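Local coordinates for lipoprotein, putative (Bacillus anthracis, PDB 4NOH) that is of unknown function but, as a putative lipoprotein, may bind lipid and act at the bacterial cell surface, at residues Gly14-Met19 and Gln29-Ala34; Asp153-Arg156 and Glu161-His164. One frame throughout, in Å; residues are numbered along the deposited sequence. Where two conformers were deposited one is given.

In the fold
Both contacts set a short helix against the nine-stranded mixed sheet, and their centres lie about 13 Å apart. Contact 1 places helix 12-21 against strand 26-39, an inner strand; contact 2 places helix 150-156 against strand 162-166, which is outermost within the chain. Contact 1 is a surface contact in which selenomethionine Met19 is the buried member and a neutral amide receives a lysine. Contact 2 is partly buried, pairing two buried apolar residues, Ile154 and Ala163, with a salt bridge between Lys155 and Glu162. The two meet directly, Thr18 CG2 lying 3.8 Å from Ile154 CD1, so the helices also pack on each other.

Contact 1: Gly14-Met19 and Gln29-Ala34; sequences GVQQTM and QNKFEA
Met19, a selenomethionine, and Gln29 lie alongside each other, their side chains running past one another in opposite directions. In the conformer described, one of two, the Met19 chain runs across one face of the Gln29 amide. The selenium, SE of Met19, sits over the NE2 side, 3.7 Å from NE2 of Gln29, while Met19 CB comes within 3.7 Å of Gln29 OE1. The far end of the same chain, Met19 CE, reaches Gln29 CB at 3.8 Å. Gln29 gets there with CG set between its backbone N and carbonyl carbon (chi1 65°) and an extended chain beyond. The segment axes are almost exactly antiparallel, at 177°, and come no closer than 10.8 Å. Helix 12-21 is the connection of a beta-alpha-beta crossover: it joins the parallel strands 5-10 and 26-39, which have strand 134-142 between them, antiparallel to both. The helix packs over that skipped strand, where Met19 also touches Ala140 and Val15 touches Thr136. Further along strand 26-39, Lys31 crosses Gln16 at a slant. Lys31 NZ donates to Gln16 OE1 at 2.9 Å, with a C=O...N angle of 165°, while NE2 of the same amide bonds to Asp20 OD1, so partners at both ends fix which way the amide is turned.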
# COMPACT_ATOMS: atom_id res chain seq x y z
N GLY A 14 0.46 14.01 -7.28
CA GLY A 14 -0.98 13.91 -7.25
C GLY A 14 -1.51 13.65 -5.85
O GLY A 14 -2.52 14.20 -5.44
N VAL A 15 -0.80 12.79 -5.11
CA VAL A 15 -1.18 12.49 -3.73
C VAL A 15 -1.04 13.75 -2.90
O VAL A 15 -1.95 14.13 -2.15
CB VAL A 15 -0.32 11.34 -3.15
CG1 VAL A 15 -0.54 11.21 -1.65
CG2 VAL A 15 -0.59 10.06 -3.89
N GLN A 16 0.09 14.43 -3.05
CA GLN A 16 0.30 15.67 -2.30
C GLN A 16 -0.74 16.74 -2.63
O GLN A 16 -1.21 17.46 -1.75
CB GLN A 16 1.69 16.24 -2.62
CG GLN A 16 2.07 17.42 -1.75
CD GLN A 16 2.14 17.03 -0.28
OE1 GLN A 16 2.93 16.15 0.10
NE2 GLN A 16 1.32 17.68 0.54
N GLN A 17 -1.06 16.90 -3.91
CA GLN A 17 -2.06 17.90 -4.30
C GLN A 17 -3.41 17.59 -3.66
O GLN A 17 -4.17 18.50 -3.37
CB GLN A 17 -2.23 17.98 -5.81
CG GLN A 17 -1.05 18.61 -6.55
CD GLN A 17 -1.34 18.77 -8.02
OE1 GLN A 17 -2.39 19.28 -8.40
NE2 GLN A 17 -0.41 18.35 -8.86
N THR A 18 -3.70 16.31 -3.50
CA THR A 18 -4.97 15.91 -2.92
C THR A 18 -4.96 16.22 -1.43
O THR A 18 -5.93 16.76 -0.91
CB THR A 18 -5.23 14.43 -3.19
OG1 THR A 18 -5.29 14.23 -4.62
CG2 THR A 18 -6.53 14.00 -2.56
N MSE A 19 -3.87 15.90 -0.75
CA MSE A 19 -3.75 16.24 0.67
C MSE A 19 -3.93 17.73 0.81
O MSE A 19 -4.73 18.20 1.63
CB MSE A 19 -2.36 15.89 1.20
CG MSE A 19 -2.07 14.41 1.06
SE MSE A 19 -3.27 13.39 2.25
CE MSE A 19 -2.18 11.75 2.23
N GLN A 29 -1.88 12.43 8.28
CA GLN A 29 -1.57 11.78 7.02
C GLN A 29 -0.22 11.14 7.08
O GLN A 29 0.64 11.50 7.86
CB GLN A 29 -1.69 12.77 5.86
CG GLN A 29 -0.69 13.88 5.91
CD GLN A 29 -1.02 15.06 4.99
OE1 GLN A 29 -0.18 15.51 4.20
NE2 GLN A 29 -2.20 15.56 5.08
N ASN A 30 -0.06 10.14 6.24
CA ASN A 30 1.15 9.36 6.13
C ASN A 30 1.43 9.14 4.65
O ASN A 30 0.51 8.87 3.86
CB ASN A 30 1.01 7.99 6.85
CG ASN A 30 0.69 8.12 8.32
OD1 ASN A 30 -0.45 8.35 8.71
ND2 ASN A 30 1.70 7.88 9.16
N LYS A 31 2.68 9.26 4.26
CA LYS A 31 3.09 8.97 2.89
C LYS A 31 4.12 7.85 2.90
O LYS A 31 5.10 7.87 3.67
CB LYS A 31 3.65 10.20 2.19
CG LYS A 31 2.60 11.27 1.94
CD LYS A 31 3.19 12.51 1.29
CE LYS A 31 4.27 13.13 2.17
NZ LYS A 31 4.66 14.47 1.66
N PHE A 32 3.89 6.87 2.06
CA PHE A 32 4.77 5.70 1.95
C PHE A 32 5.19 5.58 0.50
O PHE A 32 4.36 5.67 -0.40
CB PHE A 32 4.05 4.41 2.38
CG PHE A 32 3.37 4.47 3.72
CD1 PHE A 32 4.10 4.37 4.90
CD2 PHE A 32 2.00 4.63 3.80
CE1 PHE A 32 3.47 4.44 6.13
CE2 PHE A 32 1.37 4.71 5.04
CZ PHE A 32 2.12 4.61 6.19
N GLU A 33 6.47 5.37 0.25
CA GLU A 33 6.95 5.17 -1.10
C GLU A 33 6.99 3.68 -1.44
O GLU A 33 7.30 2.81 -0.61
CB GLU A 33 8.36 5.73 -1.24
CG GLU A 33 8.93 5.63 -2.63
CD GLU A 33 10.39 6.00 -2.68
OE1 GLU A 33 10.68 7.21 -2.65
OE2 GLU A 33 11.26 5.08 -2.78
N ALA A 34 6.66 3.37 -2.69
CA ALA A 34 6.77 2.01 -3.18
C ALA A 34 7.09 2.06 -4.67
O ALA A 34 7.09 3.14 -5.28
CB ALA A 34 5.47 1.24 -2.94
O HOH W 1 -3.11 17.70 4.29

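Contact 2: Asp153-Arg156 and Glu161-His164; sequences DIKR and EEAH
A helix, a short loop and the edge strand of the mixed sheet make up this contact: a short loop leads from helix 150-156 to strand 162-166, and Lys155 and Ala163 bring their CA atoms to 6.4 Å. The apolar part centres on Ile154 and Ala163. Ile154 directs its CB toward the strand, and its CG2 branch lies 3.9 Å from the methyl CB of Ala163. Ile6 of the neighbouring strand 5-10 touches both residues, which extends this apolar patch onto the next strand of the sheet. The polar part is carried by Lys155, whose chain bends twice in the same sense (chi2 -68°, chi3 -64°). Those bends curl the chain over the strand backbone, bringing Lys155 CD to 3.6 Å from Ala163 O and its ammonium to the carboxylate of Glu162. There Lys155 NZ forms a salt bridge to Glu162 OE2 at 2.8 Å, meeting the oxygen on its syn side and 22° out of the carboxylate plane. The CB of Glu162 points away from the helix; the bend at chi2 folds the carboxylate back toward Lys155. The same OE2 accepts a second bond, from Ala163 N at 2.8 Å, on its anti lone pair. Two donors thus grip one oxygen from different sides, and the backbone bond holds the carboxylate in place for the lysine, whose charge probably stabilises its ionised form. Beside the salt bridge, two successive residues, Glu161 and Glu162, bond through their backbones to the single Tyr9 of antiparallel strand 5-10, a classic beta bulge.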
# COMPACT_ATOMS: atom_id res chain seq x y z
N ASP A 153 -15.22 12.74 -4.95
CA ASP A 153 -14.52 13.79 -5.70
C ASP A 153 -13.09 13.34 -5.99
O ASP A 153 -12.58 13.56 -7.09
CB ASP A 153 -14.59 15.14 -4.97
CG ASP A 153 -16.00 15.79 -5.04
OD1 ASP A 153 -16.84 15.40 -5.88
OD2 ASP A 153 -16.27 16.72 -4.26
N ILE A 154 -12.47 12.68 -5.02
CA ILE A 154 -11.11 12.14 -5.23
C ILE A 154 -11.13 11.05 -6.31
O ILE A 154 -10.26 11.00 -7.19
CB ILE A 154 -10.51 11.62 -3.91
CG1 ILE A 154 -10.24 12.82 -2.97
CG2 ILE A 154 -9.24 10.82 -4.19
CD1 ILE A 154 -9.82 12.45 -1.57
N LYS A 155 -12.14 10.19 -6.25
CA LYS A 155 -12.30 9.16 -7.27
C LYS A 155 -12.58 9.71 -8.66
O LYS A 155 -12.07 9.18 -9.64
CB LYS A 155 -13.37 8.17 -6.84
CG LYS A 155 -12.86 7.16 -5.84
CD LYS A 155 -11.84 6.20 -6.46
CE LYS A 155 -12.46 5.34 -7.55
NZ LYS A 155 -11.51 4.48 -8.31
N ARG A 156 -13.39 10.76 -8.77
CA ARG A 156 -13.70 11.36 -10.09
C ARG A 156 -12.54 12.17 -10.65
O ARG A 156 -12.44 12.36 -11.85
CB ARG A 156 -14.91 12.30 -10.00
CG ARG A 156 -16.26 11.63 -10.14
CD ARG A 156 -17.35 12.69 -10.15
NE ARG A 156 -17.47 13.36 -8.85
CZ ARG A 156 -18.37 13.07 -7.91
NH1 ARG A 156 -19.29 12.12 -8.10
NH2 ARG A 156 -18.37 13.75 -6.77
N GLU A 161 -4.44 7.91 -8.85
CA GLU A 161 -4.79 6.75 -9.71
C GLU A 161 -5.85 5.82 -9.10
O GLU A 161 -6.61 5.16 -9.84
CB GLU A 161 -3.50 5.95 -10.01
CG GLU A 161 -2.46 6.80 -10.76
CD GLU A 161 -1.15 6.11 -11.06
OE1 GLU A 161 -1.08 4.86 -11.05
OE2 GLU A 161 -0.18 6.84 -11.34
N GLU A 162 -5.92 5.78 -7.77
CA GLU A 162 -6.85 4.93 -7.07
C GLU A 162 -7.00 5.42 -5.64
O GLU A 162 -6.12 6.10 -5.11
CB GLU A 162 -6.30 3.49 -7.08
CG GLU A 162 -7.20 2.44 -6.43
CD GLU A 162 -8.59 2.37 -7.03
OE1 GLU A 162 -8.88 1.41 -7.77
OE2 GLU A 162 -9.41 3.30 -6.80
N ALA A 163 -8.15 5.15 -5.05
CA ALA A 163 -8.43 5.54 -3.69
C ALA A 163 -9.53 4.67 -3.12
O ALA A 163 -10.39 4.20 -3.85
CB ALA A 163 -8.83 7.02 -3.61
N HIS A 164 -9.48 4.43 -1.81
CA HIS A 164 -10.50 3.65 -1.14
C HIS A 164 -10.65 4.07 0.30
O HIS A 164 -9.69 4.59 0.91
CB HIS A 164 -10.30 2.11 -1.30
CG HIS A 164 -8.96 1.58 -0.88
ND1 HIS A 164 -8.83 0.44 -0.13
CD2 HIS A 164 -7.69 1.97 -1.18
CE1 HIS A 164 -7.55 0.15 0.03
NE2 HIS A 164 -6.84 1.04 -0.62